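CsuC (Acinetobacter baumannii, PDB 6FJY) probably acts as the periplasmic chaperone of archaic Csu pili, binding pilin subunits such as the tip adhesin CsuE before they are assembled. Local coordinates at residues I8-A14 against I118-G124; K17-L23 against K69-T75; I35-K39 against E51-P57. All blocks are in the same frame, centred on the assembly; numbering follows the deposited sequence.

All three contacts lie in the N-terminal, PapD-like Ig domain and belong to its beta sandwich. Contact 1 closes the longest loop of chain; contact 2 falls within it, and contact 3 within contact 2, so the domain is tied together from both ends of its sequence. Their centres are about 12 Å apart for contacts 1 and 2, 12 Å for contacts 1 and 3, and 13 Å for contacts 2 and 3. Strands 69-76 and 55-64, neighbours in the sheet, join contacts 2 and 3. Leu120 meets Leu74, Val37 and Ile55, and Leu72 meets Ile35 and Pro57, in a shared apolar core, while contact 1 also reaches the partner protein.

Contact 1: residues I8-A14 against I118-G124; sequences IYPKIEA and IPLFAYG
Pro10 lays its ring across the side chain of Leu120 at about a right angle, CG lying 3.6 Å from Leu120 CD1, while its CD packs 3.5 Å from Ile118 CG2. Proline suits this place because its ring closes over neighbouring branches without offering an N-H that would need a partner. One residue earlier, the edge of the Tyr9 ring meets the Pro119 ring, CD1 to CG 3.5 Å. Beyond Pro10 a short parallel pairing attaches 8-14 to strand 109-123 of the PapD-like domain. Ile12 N gives a bond to Phe121 O (2.9 Å), and Tyr123 N returns one to Ile12 O (3.1 Å); Phe121 N to Pro10 O is weak. Ala122, small enough to sit close under a branched neighbour, faces Ile12 on one side of the sheet, CB to CB 4.1 Å. On the other side, Tyr123 CG stands beside its backbone N (chi1 -66°), which sets the ring edge against Lys11 CB, 4.1 Å from CE2. Its hydroxyl is hydrogen-bonded to Glu85, and Glu13 OE1 accepts from Ser129 N. In related chaperones this domain's last strand pairs with the pilin subunit, consistent with Ile118 and Pro119 packing, with Ile8 and Tyr9, on the other protein's chain. Strand 109-123 pairs on its other edge with strand 85-95, and Phe121 stacks on Phe172.

Contact 2: residues K17-L23 against K69-T75; sequences KATAVWL and KHMLRLT
Two antiparallel strands of the Ig-like N-terminal domain, 18-25 and 69-76, associate here through alternating hydrogen-bonded and non-hydrogen-bonded pairs. Thr19 with Leu74, Val21 with Leu72 and Leu23 with His70 are each joined by two backbone bonds, among them Leu74 N to Thr19 O (2.8 Å) and Leu23 N to His70 O (2.9 Å). The side chains of these pairs share one face. There Val21 reaches Leu72 through CB to CD2 at 4.2 Å and Leu74 through CG2 to CD1 at 4.2 Å; beta-branched valine favours the extended backbone, and the leucines supply apolar bulk for the core. The opposite face carries Ala18, Ala20, Trp22, Met71, Arg73 and Thr75, and toward one end of it the indole of Trp22 is held between two side chains. Lys69, with CG anti to its backbone N (chi1 -176°) and the chain extended beyond, carries CE and NZ out over one face; NZ stands 4.8 Å from the centroid of the six-membered ring, a cation-pi contact. Met71 covers the other face with CG, 4.0 Å from that centroid, and its sulfur adds an oblique Met-aromatic contact. The same CG touches Ala20 CB at 3.6 Å, where the small methyl lets the long methionine lie close. Strand 3-6 continues the sheet beyond strand 18-25, its Trp6 meeting the Trp22 ring, and strand 55-64 flanks 69-76 on its other edge, while Leu72 and Leu23 pack onto strand 31-41.

Contact 3: residues I35-K39 against E51-P57; sequences IRVFK and EQSEIIP
Val37 is the bump that fills the hollow between Ile55, Pro57 and Gln52. Its two methyls divide the work: CG1, anti to the backbone N (chi1 -179°), meets Ile55 CB at 4.2 Å, while CG2 rests 4.0 Å from Pro57 CG. A short branched side chain suits the place because both methyls can touch at once. Val37 covers one face of the proline ring, the two side chains running antiparallel alongside each other, and Ile35 abuts the ring's CB edge, its CG2 3.7 Å from Pro57 CB. The stem of Gln52 lies next to Val37, and its CB packs 4.1 Å from Lys39 CB; the placement of its amide is doubtful. Strands 31-41 and 55-64 of the PapD-like Ig domain run antiparallel here (167°), yet the axes of these segments stay 6.8 Å apart, and side chains carry the contact. At the outer end Phe38 and Glu51 project in company; the edge of the phenyl ring faces Glu51 N, and CE1 touches the glutamate CG. Lys39, extended beyond CG, reaches across to Glu54 and forms a hydrogen-bonded salt bridge, NZ to OE2 2.6 Å, at the syn lone pair. Strand 85-95 adds Tyr88, whose hydroxyl bonds Glu54 OE1 and whose side chain touches Gln52 and Ile55, while Leu72 and Leu74 of strand 69-76 back Pro57. Chemically, the contact therefore changes from an aliphatic interior at Ile35, Val37 and Pro57 to a polar end. There the carboxylate of Glu54 is held by both of its oxygens, which probably fixes its rotation, and the nearby ammonium group would be expected to favour its charged form.

Contact 1: residues I8-A14 against I118-G124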
loop_
_atom_site.group_PDB
_atom_site.type_symbol
_atom_site.label_atom_id
_atom_site.label_comp_id
_atom_site.label_asym_id
_atom_site.label_seq_id
_atom_site.Cartn_x
_atom_site.Cartn_y
_atom_site.Cartn_z
ATOM N N ILE A 8 -2.023 -1.104 -1.791
ATOM C CA ILE A 8 -2.544 -2.268 -2.504
ATOM C C ILE A 8 -2.258 -3.590 -1.786
ATOM O O ILE A 8 -2.710 -4.644 -2.256
ATOM C CB ILE A 8 -1.990 -2.286 -3.942
ATOM C CG1 ILE A 8 -0.479 -2.147 -3.928
ATOM C CG2 ILE A 8 -2.606 -1.141 -4.786
ATOM C CD1 ILE A 8 0.107 -2.065 -5.320
ATOM N N TYR A 9 -1.537 -3.565 -0.658
ATOM C CA TYR A 9 -1.375 -4.730 0.218
ATOM C C TYR A 9 -1.773 -4.352 1.636
ATOM O O TYR A 9 -0.943 -4.363 2.548
ATOM C CB TYR A 9 0.060 -5.258 0.189
ATOM C CG TYR A 9 0.529 -5.728 -1.168
ATOM C CD1 TYR A 9 -0.093 -6.786 -1.819
ATOM C CD2 TYR A 9 1.585 -5.109 -1.806
ATOM C CE1 TYR A 9 0.344 -7.227 -3.067
ATOM C CE2 TYR A 9 2.024 -5.534 -3.049
ATOM C CZ TYR A 9 1.399 -6.589 -3.674
ATOM O OH TYR A 9 1.839 -6.997 -4.908
ATOM N N PRO A 10 -3.038 -4.009 1.860
ATOM C CA PRO A 10 -3.467 -3.613 3.201
ATOM C C PRO A 10 -3.666 -4.812 4.125
ATOM O O PRO A 10 -3.815 -5.960 3.692
ATOM C CB PRO A 10 -4.788 -2.890 2.934
ATOM C CG PRO A 10 -5.350 -3.623 1.759
ATOM C CD PRO A 10 -4.158 -3.984 0.906
ATOM N N LYS A 11 -3.651 -4.512 5.423
ATOM C CA LYS A 11 -3.869 -5.507 6.464
ATOM C C LYS A 11 -4.350 -4.811 7.727
ATOM O O LYS A 11 -4.118 -3.615 7.926
ATOM C CB LYS A 11 -2.622 -6.357 6.766
ATOM C CG LYS A 11 -1.266 -5.734 6.446
ATOM C CD LYS A 11 -0.885 -4.576 7.336
ATOM C CE LYS A 11 0.401 -3.917 6.809
ATOM N NZ LYS A 11 0.864 -2.726 7.599
ATOM N N ILE A 12 -5.052 -5.581 8.555
ATOM C CA ILE A 12 -5.601 -5.139 9.833
ATOM C C ILE A 12 -4.976 -6.016 10.913
ATOM O O ILE A 12 -5.241 -7.224 10.967
ATOM C CB ILE A 12 -7.130 -5.252 9.857
ATOM C CG1 ILE A 12 -7.716 -4.715 8.549
ATOM C CG2 ILE A 12 -7.702 -4.503 11.062
ATOM C CD1 ILE A 12 -9.235 -4.738 8.487
ATOM N N GLU A 13 -4.136 -5.424 11.760
ATOM C CA GLU A 13 -3.448 -6.204 12.778
ATOM C C GLU A 13 -4.419 -6.614 13.888
ATOM O O GLU A 13 -5.569 -6.152 13.960
ATOM C CB GLU A 13 -2.261 -5.422 13.342
ATOM C CG GLU A 13 -1.251 -4.957 12.283
ATOM C CD GLU A 13 -0.419 -6.069 11.700
ATOM O OE1 GLU A 13 -0.496 -7.208 12.200
ATOM O OE2 GLU A 13 0.326 -5.794 10.737
ATOM N N ALA A 14 -3.937 -7.507 14.766
ATOM C CA ALA A 14 -4.798 -8.061 15.808
ATOM C C ALA A 14 -5.291 -6.986 16.767
ATOM O O ALA A 14 -6.436 -7.041 17.228
ATOM C CB ALA A 14 -4.068 -9.163 16.575
ATOM N N ILE A 118 -7.594 -6.329 -4.807
ATOM C CA ILE A 118 -6.544 -5.997 -3.861
ATOM C C ILE A 118 -6.569 -7.016 -2.715
ATOM O O ILE A 118 -7.626 -7.233 -2.122
ATOM C CB ILE A 118 -6.692 -4.566 -3.322
ATOM C CG1 ILE A 118 -6.246 -3.563 -4.402
ATOM C CG2 ILE A 118 -5.936 -4.391 -2.028
ATOM C CD1 ILE A 118 -6.571 -2.121 -4.055
ATOM N N PRO A 119 -5.442 -7.648 -2.384
ATOM C CA PRO A 119 -5.447 -8.620 -1.285
ATOM C C PRO A 119 -5.498 -7.919 0.062
ATOM O O PRO A 119 -4.784 -6.946 0.314
ATOM C CB PRO A 119 -4.119 -9.355 -1.472
ATOM C CG PRO A 119 -3.206 -8.283 -2.043
ATOM C CD PRO A 119 -4.089 -7.462 -2.949
ATOM N N LEU A 120 -6.325 -8.454 0.946
ATOM C CA LEU A 120 -6.539 -7.880 2.264
ATOM C C LEU A 120 -6.464 -8.984 3.309
ATOM O O LEU A 120 -7.088 -10.038 3.145
ATOM C CB LEU A 120 -7.894 -7.191 2.314
ATOM C CG LEU A 120 -8.280 -6.649 3.681
ATOM C CD1 LEU A 120 -7.341 -5.491 4.116
ATOM C CD2 LEU A 120 -9.711 -6.230 3.646
ATOM N N PHE A 121 -5.670 -8.767 4.355
ATOM C CA PHE A 121 -5.516 -9.761 5.412
ATOM C C PHE A 121 -5.796 -9.159 6.778
ATOM O O PHE A 121 -5.284 -8.092 7.112
ATOM C CB PHE A 121 -4.119 -10.365 5.414
ATOM C CG PHE A 121 -3.785 -11.075 4.149
ATOM C CD1 PHE A 121 -4.253 -12.351 3.921
ATOM C CD2 PHE A 121 -2.985 -10.472 3.186
ATOM C CE1 PHE A 121 -3.949 -13.026 2.744
ATOM C CE2 PHE A 121 -2.685 -11.142 2.010
ATOM C CZ PHE A 121 -3.160 -12.422 1.794
ATOM N N ALA A 122 -6.566 -9.886 7.586
ATOM C CA ALA A 122 -6.852 -9.495 8.956
ATOM C C ALA A 122 -6.440 -10.608 9.920
ATOM O O ALA A 122 -6.495 -11.800 9.591
ATOM C CB ALA A 122 -8.334 -9.136 9.119
ATOM N N TYR A 123 -6.014 -10.207 11.114
ATOM C CA TYR A 123 -5.312 -11.093 12.030
ATOM C C TYR A 123 -6.042 -11.194 13.356
ATOM O O TYR A 123 -6.451 -10.180 13.931
ATOM C CB TYR A 123 -3.865 -10.623 12.245
ATOM C CG TYR A 123 -3.075 -10.754 10.972
ATOM C CD1 TYR A 123 -2.472 -11.960 10.640
ATOM C CD2 TYR A 123 -2.981 -9.692 10.066
ATOM C CE1 TYR A 123 -1.773 -12.096 9.456
ATOM C CE2 TYR A 123 -2.279 -9.819 8.873
ATOM C CZ TYR A 123 -1.694 -11.022 8.566
ATOM O OH TYR A 123 -0.995 -11.178 7.396
ATOM N N GLY A 124 -6.215 -12.427 13.817
ATOM C CA GLY A 124 -6.635 -12.683 15.171
ATOM C C GLY A 124 -5.478 -12.552 16.139
ATOM O O GLY A 124 -4.344 -12.260 15.766
#

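Contact 2: residues K17-L23 against K69-T75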
loop_
_atom_site.group_PDB
_atom_site.type_symbol
_atom_site.label_atom_id
_atom_site.label_comp_id
_atom_site.label_asym_id
_atom_site.label_seq_id
_atom_site.Cartn_x
_atom_site.Cartn_y
_atom_site.Cartn_z
ATOM N N LYS A 17 -8.707 -2.202 15.124
ATOM C CA LYS A 17 -10.091 -2.439 14.739
ATOM C C LYS A 17 -10.360 -2.096 13.274
ATOM O O LYS A 17 -11.391 -2.505 12.731
ATOM C CB LYS A 17 -11.024 -1.668 15.678
ATOM C CG LYS A 17 -11.807 -0.547 15.055
ATOM C CD LYS A 17 -13.223 -0.540 15.601
ATOM C CE LYS A 17 -13.880 -1.901 15.406
ATOM N NZ LYS A 17 -15.290 -1.901 15.876
ATOM N N ALA A 18 -9.474 -1.352 12.625
ATOM C CA ALA A 18 -9.681 -0.987 11.232
ATOM C C ALA A 18 -8.371 -0.500 10.631
ATOM O O ALA A 18 -7.407 -0.203 11.342
ATOM C CB ALA A 18 -10.779 0.075 11.094
ATOM N N THR A 19 -8.344 -0.449 9.304
ATOM C CA THR A 19 -7.270 0.182 8.550
ATOM C C THR A 19 -7.882 1.046 7.456
ATOM O O THR A 19 -9.082 0.983 7.182
ATOM C CB THR A 19 -6.316 -0.840 7.931
ATOM O OG1 THR A 19 -5.159 -0.164 7.419
ATOM C CG2 THR A 19 -6.994 -1.584 6.808
ATOM N N ALA A 20 -7.033 1.838 6.813
ATOM C CA ALA A 20 -7.468 2.812 5.823
ATOM C C ALA A 20 -6.781 2.569 4.486
ATOM O O ALA A 20 -5.611 2.176 4.432
ATOM C CB ALA A 20 -7.185 4.253 6.302
ATOM N N VAL A 21 -7.525 2.806 3.412
ATOM C CA VAL A 21 -7.000 2.835 2.054
ATOM C C VAL A 21 -7.391 4.176 1.455
ATOM O O VAL A 21 -8.518 4.638 1.653
ATOM C CB VAL A 21 -7.525 1.672 1.193
ATOM C CG1 VAL A 21 -7.104 1.860 -0.253
ATOM C CG2 VAL A 21 -6.984 0.325 1.720
ATOM N N TRP A 22 -6.448 4.826 0.783
ATOM C CA TRP A 22 -6.678 6.152 0.238
ATOM C C TRP A 22 -7.098 6.062 -1.218
ATOM O O TRP A 22 -6.568 5.255 -1.987
ATOM C CB TRP A 22 -5.433 7.018 0.393
ATOM C CG TRP A 22 -5.132 7.279 1.824
ATOM C CD1 TRP A 22 -4.122 6.738 2.553
ATOM C CD2 TRP A 22 -5.863 8.127 2.714
ATOM N NE1 TRP A 22 -4.171 7.200 3.845
ATOM C CE2 TRP A 22 -5.231 8.057 3.971
ATOM C CE3 TRP A 22 -6.979 8.953 2.570
ATOM C CZ2 TRP A 22 -5.683 8.770 5.078
ATOM C CZ3 TRP A 22 -7.421 9.672 3.674
ATOM C CH2 TRP A 22 -6.782 9.565 4.910
ATOM N N LEU A 23 -8.077 6.883 -1.577
ATOM C CA LEU A 23 -8.566 7.017 -2.941
ATOM C C LEU A 23 -8.349 8.464 -3.346
ATOM O O LEU A 23 -8.955 9.366 -2.755
ATOM C CB LEU A 23 -10.052 6.676 -3.003
ATOM C CG LEU A 23 -10.371 5.207 -2.726
ATOM C CD1 LEU A 23 -11.871 4.945 -2.821
ATOM C CD2 LEU A 23 -9.571 4.285 -3.634
ATOM N N LYS A 69 -9.397 13.564 -2.232
ATOM C CA LYS A 69 -8.738 12.462 -1.546
ATOM C C LYS A 69 -9.717 11.941 -0.504
ATOM O O LYS A 69 -10.083 12.664 0.431
ATOM C CB LYS A 69 -7.421 12.920 -0.912
ATOM C CG LYS A 69 -6.614 11.812 -0.253
ATOM C CD LYS A 69 -5.322 12.364 0.301
ATOM C CE LYS A 69 -4.542 11.298 1.065
ATOM N NZ LYS A 69 -3.265 11.863 1.650
ATOM N N HIS A 70 -10.188 10.719 -0.693
ATOM C CA HIS A 70 -11.114 10.101 0.242
ATOM C C HIS A 70 -10.421 8.960 0.977
ATOM O O HIS A 70 -9.527 8.303 0.439
ATOM C CB HIS A 70 -12.364 9.564 -0.470
ATOM C CG HIS A 70 -13.227 10.618 -1.092
ATOM N ND1 HIS A 70 -14.606 10.532 -1.099
ATOM C CD2 HIS A 70 -12.919 11.759 -1.755
ATOM C CE1 HIS A 70 -15.109 11.592 -1.709
ATOM N NE2 HIS A 70 -14.109 12.354 -2.113
ATOM N N MET A 71 -10.834 8.729 2.215
ATOM C CA MET A 71 -10.375 7.560 2.947
ATOM C C MET A 71 -11.411 6.457 2.796
ATOM O O MET A 71 -12.620 6.710 2.840
ATOM C CB MET A 71 -10.103 7.883 4.415
ATOM C CG MET A 71 -9.471 6.738 5.200
ATOM S SD MET A 71 -9.331 7.100 6.938
ATOM C CE MET A 71 -10.953 6.811 7.344
ATOM N N LEU A 72 -10.921 5.252 2.537
ATOM C CA LEU A 72 -11.719 4.038 2.552
ATOM C C LEU A 72 -11.393 3.311 3.850
ATOM O O LEU A 72 -10.281 2.808 4.031
ATOM C CB LEU A 72 -11.431 3.181 1.322
ATOM C CG LEU A 72 -11.905 1.721 1.326
ATOM C CD1 LEU A 72 -13.420 1.590 1.549
ATOM C CD2 LEU A 72 -11.500 1.065 0.022
ATOM N N ARG A 73 -12.343 3.325 4.768
ATOM C CA ARG A 73 -12.208 2.693 6.069
ATOM C C ARG A 73 -12.617 1.229 5.953
ATOM O O ARG A 73 -13.704 0.923 5.446
ATOM C CB ARG A 73 -13.100 3.420 7.072
ATOM C CG ARG A 73 -12.654 3.403 8.490
ATOM C CD ARG A 73 -13.643 4.178 9.341
ATOM N NE ARG A 73 -13.309 5.596 9.421
ATOM C CZ ARG A 73 -12.374 6.099 10.216
ATOM N NH1 ARG A 73 -11.666 5.296 11.002
ATOM N NH2 ARG A 73 -12.147 7.406 10.223
ATOM N N LEU A 74 -11.736 0.331 6.379
ATOM C CA LEU A 74 -12.032 -1.098 6.445
ATOM C C LEU A 74 -12.063 -1.502 7.912
ATOM O O LEU A 74 -11.016 -1.564 8.561
ATOM C CB LEU A 74 -11.004 -1.916 5.674
ATOM C CG LEU A 74 -10.784 -1.474 4.237
ATOM C CD1 LEU A 74 -9.711 -2.308 3.603
ATOM C CD2 LEU A 74 -12.094 -1.623 3.477
ATOM N N THR A 75 -13.261 -1.776 8.425
ATOM C CA THR A 75 -13.493 -1.979 9.851
ATOM C C THR A 75 -13.985 -3.396 10.117
ATOM O O THR A 75 -14.901 -3.877 9.438
ATOM C CB THR A 75 -14.509 -0.964 10.386
ATOM O OG1 THR A 75 -14.062 0.359 10.081
ATOM C CG2 THR A 75 -14.648 -1.084 11.892
#

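Contact 3: residues I35-K39 against E51-P57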
loop_
_atom_site.group_PDB
_atom_site.type_symbol
_atom_site.label_atom_id
_atom_site.label_comp_id
_atom_site.label_asym_id
_atom_site.label_seq_id
_atom_site.Cartn_x
_atom_site.Cartn_y
_atom_site.Cartn_z
ATOM N N ILE A 35 -17.000 0.065 -3.769
ATOM C CA ILE A 35 -16.083 -0.697 -2.932
ATOM C C ILE A 35 -16.837 -1.877 -2.341
ATOM O O ILE A 35 -17.905 -1.698 -1.751
ATOM C CB ILE A 35 -15.488 0.173 -1.813
ATOM C CG1 ILE A 35 -14.789 1.400 -2.408
ATOM C CG2 ILE A 35 -14.485 -0.609 -1.020
ATOM C CD1 ILE A 35 -15.674 2.638 -2.475
ATOM N N ARG A 36 -16.304 -3.081 -2.523
ATOM C CA ARG A 36 -16.834 -4.283 -1.886
ATOM C C ARG A 36 -15.683 -5.097 -1.304
ATOM O O ARG A 36 -14.545 -5.006 -1.764
ATOM C CB ARG A 36 -17.632 -5.142 -2.871
ATOM C CG ARG A 36 -18.985 -4.546 -3.267
ATOM C CD ARG A 36 -19.620 -5.328 -4.396
ATOM N NE ARG A 36 -18.861 -5.204 -5.636
ATOM C CZ ARG A 36 -19.127 -5.886 -6.746
ATOM N NH1 ARG A 36 -20.132 -6.753 -6.770
ATOM N NH2 ARG A 36 -18.385 -5.710 -7.830
ATOM N N VAL A 37 -15.968 -5.881 -0.265
ATOM C CA VAL A 37 -14.949 -6.742 0.328
ATOM C C VAL A 37 -15.501 -8.161 0.383
ATOM O O VAL A 37 -16.556 -8.404 0.976
ATOM C CB VAL A 37 -14.502 -6.269 1.723
ATOM C CG1 VAL A 37 -13.420 -7.202 2.287
ATOM C CG2 VAL A 37 -13.980 -4.856 1.650
ATOM N N PHE A 38 -14.774 -9.091 -0.208
ATOM C CA PHE A 38 -15.168 -10.483 -0.291
ATOM C C PHE A 38 -14.230 -11.335 0.547
ATOM O O PHE A 38 -13.046 -11.030 0.684
ATOM C CB PHE A 38 -15.146 -10.974 -1.744
ATOM C CG PHE A 38 -16.176 -10.318 -2.622
ATOM C CD1 PHE A 38 -17.449 -10.857 -2.740
ATOM C CD2 PHE A 38 -15.885 -9.149 -3.309
ATOM C CE1 PHE A 38 -18.396 -10.256 -3.543
ATOM C CE2 PHE A 38 -16.830 -8.547 -4.116
ATOM C CZ PHE A 38 -18.085 -9.096 -4.230
ATOM N N LYS A 39 -14.784 -12.397 1.119
ATOM C CA LYS A 39 -13.969 -13.383 1.800
ATOM C C LYS A 39 -13.330 -14.282 0.754
ATOM O O LYS A 39 -13.944 -14.610 -0.265
ATOM C CB LYS A 39 -14.801 -14.196 2.781
ATOM C CG LYS A 39 -13.988 -14.846 3.888
ATOM C CD LYS A 39 -14.883 -15.240 5.058
ATOM C CE LYS A 39 -14.073 -15.761 6.244
ATOM N NZ LYS A 39 -14.954 -16.100 7.411
ATOM N N GLU A 51 -19.534 -13.105 -0.409
ATOM C CA GLU A 51 -20.007 -11.955 0.348
ATOM C C GLU A 51 -19.774 -12.186 1.832
ATOM O O GLU A 51 -19.716 -13.320 2.305
ATOM C CB GLU A 51 -21.490 -11.698 0.072
ATOM C CG GLU A 51 -21.760 -11.171 -1.328
ATOM C CD GLU A 51 -23.186 -10.703 -1.512
ATOM O OE1 GLU A 51 -24.086 -11.190 -0.791
ATOM O OE2 GLU A 51 -23.410 -9.847 -2.391
ATOM N N GLN A 52 -19.619 -11.092 2.565
ATOM C CA GLN A 52 -19.155 -11.168 3.937
ATOM C C GLN A 52 -19.479 -9.862 4.660
ATOM O O GLN A 52 -19.513 -8.791 4.045
ATOM C CB GLN A 52 -17.652 -11.474 3.934
ATOM C CG GLN A 52 -16.890 -11.069 5.159
ATOM C CD GLN A 52 -16.339 -9.669 5.072
ATOM O OE1 GLN A 52 -15.671 -9.219 5.984
ATOM N NE2 GLN A 52 -16.606 -8.977 3.970
ATOM N N SER A 53 -19.734 -9.971 5.969
ATOM C CA SER A 53 -19.996 -8.824 6.836
ATOM C C SER A 53 -18.943 -8.640 7.923
ATOM O O SER A 53 -19.153 -7.846 8.845
ATOM C CB SER A 53 -21.383 -8.951 7.482
ATOM O OG SER A 53 -22.373 -9.147 6.490
ATOM N N GLU A 54 -17.846 -9.393 7.868
ATOM C CA GLU A 54 -16.831 -9.321 8.918
ATOM C C GLU A 54 -15.997 -8.059 8.782
ATOM O O GLU A 54 -15.592 -7.457 9.787
ATOM C CB GLU A 54 -15.925 -10.550 8.863
ATOM C CG GLU A 54 -16.667 -11.874 8.927
ATOM C CD GLU A 54 -15.783 -13.049 8.529
ATOM O OE1 GLU A 54 -14.617 -12.810 8.141
ATOM O OE2 GLU A 54 -16.251 -14.208 8.610
ATOM N N ILE A 55 -15.694 -7.682 7.539
ATOM C CA ILE A 55 -14.984 -6.456 7.201
ATOM C C ILE A 55 -15.930 -5.582 6.397
ATOM O O ILE A 55 -16.327 -5.934 5.279
ATOM C CB ILE A 55 -13.698 -6.739 6.412
ATOM C CG1 ILE A 55 -12.757 -7.594 7.242
ATOM C CG2 ILE A 55 -13.020 -5.438 6.039
ATOM C CD1 ILE A 55 -12.466 -6.981 8.567
ATOM N N ILE A 56 -16.284 -4.439 6.960
ATOM C CA ILE A 56 -17.271 -3.562 6.351
ATOM C C ILE A 56 -16.541 -2.350 5.780
ATOM O O ILE A 56 -15.873 -1.623 6.528
ATOM C CB ILE A 56 -18.359 -3.173 7.360
ATOM C CG1 ILE A 56 -19.036 -4.458 7.860
ATOM C CG2 ILE A 56 -19.412 -2.292 6.695
ATOM C CD1 ILE A 56 -20.175 -4.247 8.827
ATOM N N PRO A 57 -16.589 -2.124 4.467
ATOM C CA PRO A 57 -15.955 -0.922 3.900
ATOM C C PRO A 57 -16.852 0.284 4.070
ATOM O O PRO A 57 -18.074 0.206 3.912
ATOM C CB PRO A 57 -15.795 -1.268 2.417
ATOM C CG PRO A 57 -16.977 -2.189 2.146
ATOM C CD PRO A 57 -17.202 -2.983 3.432
#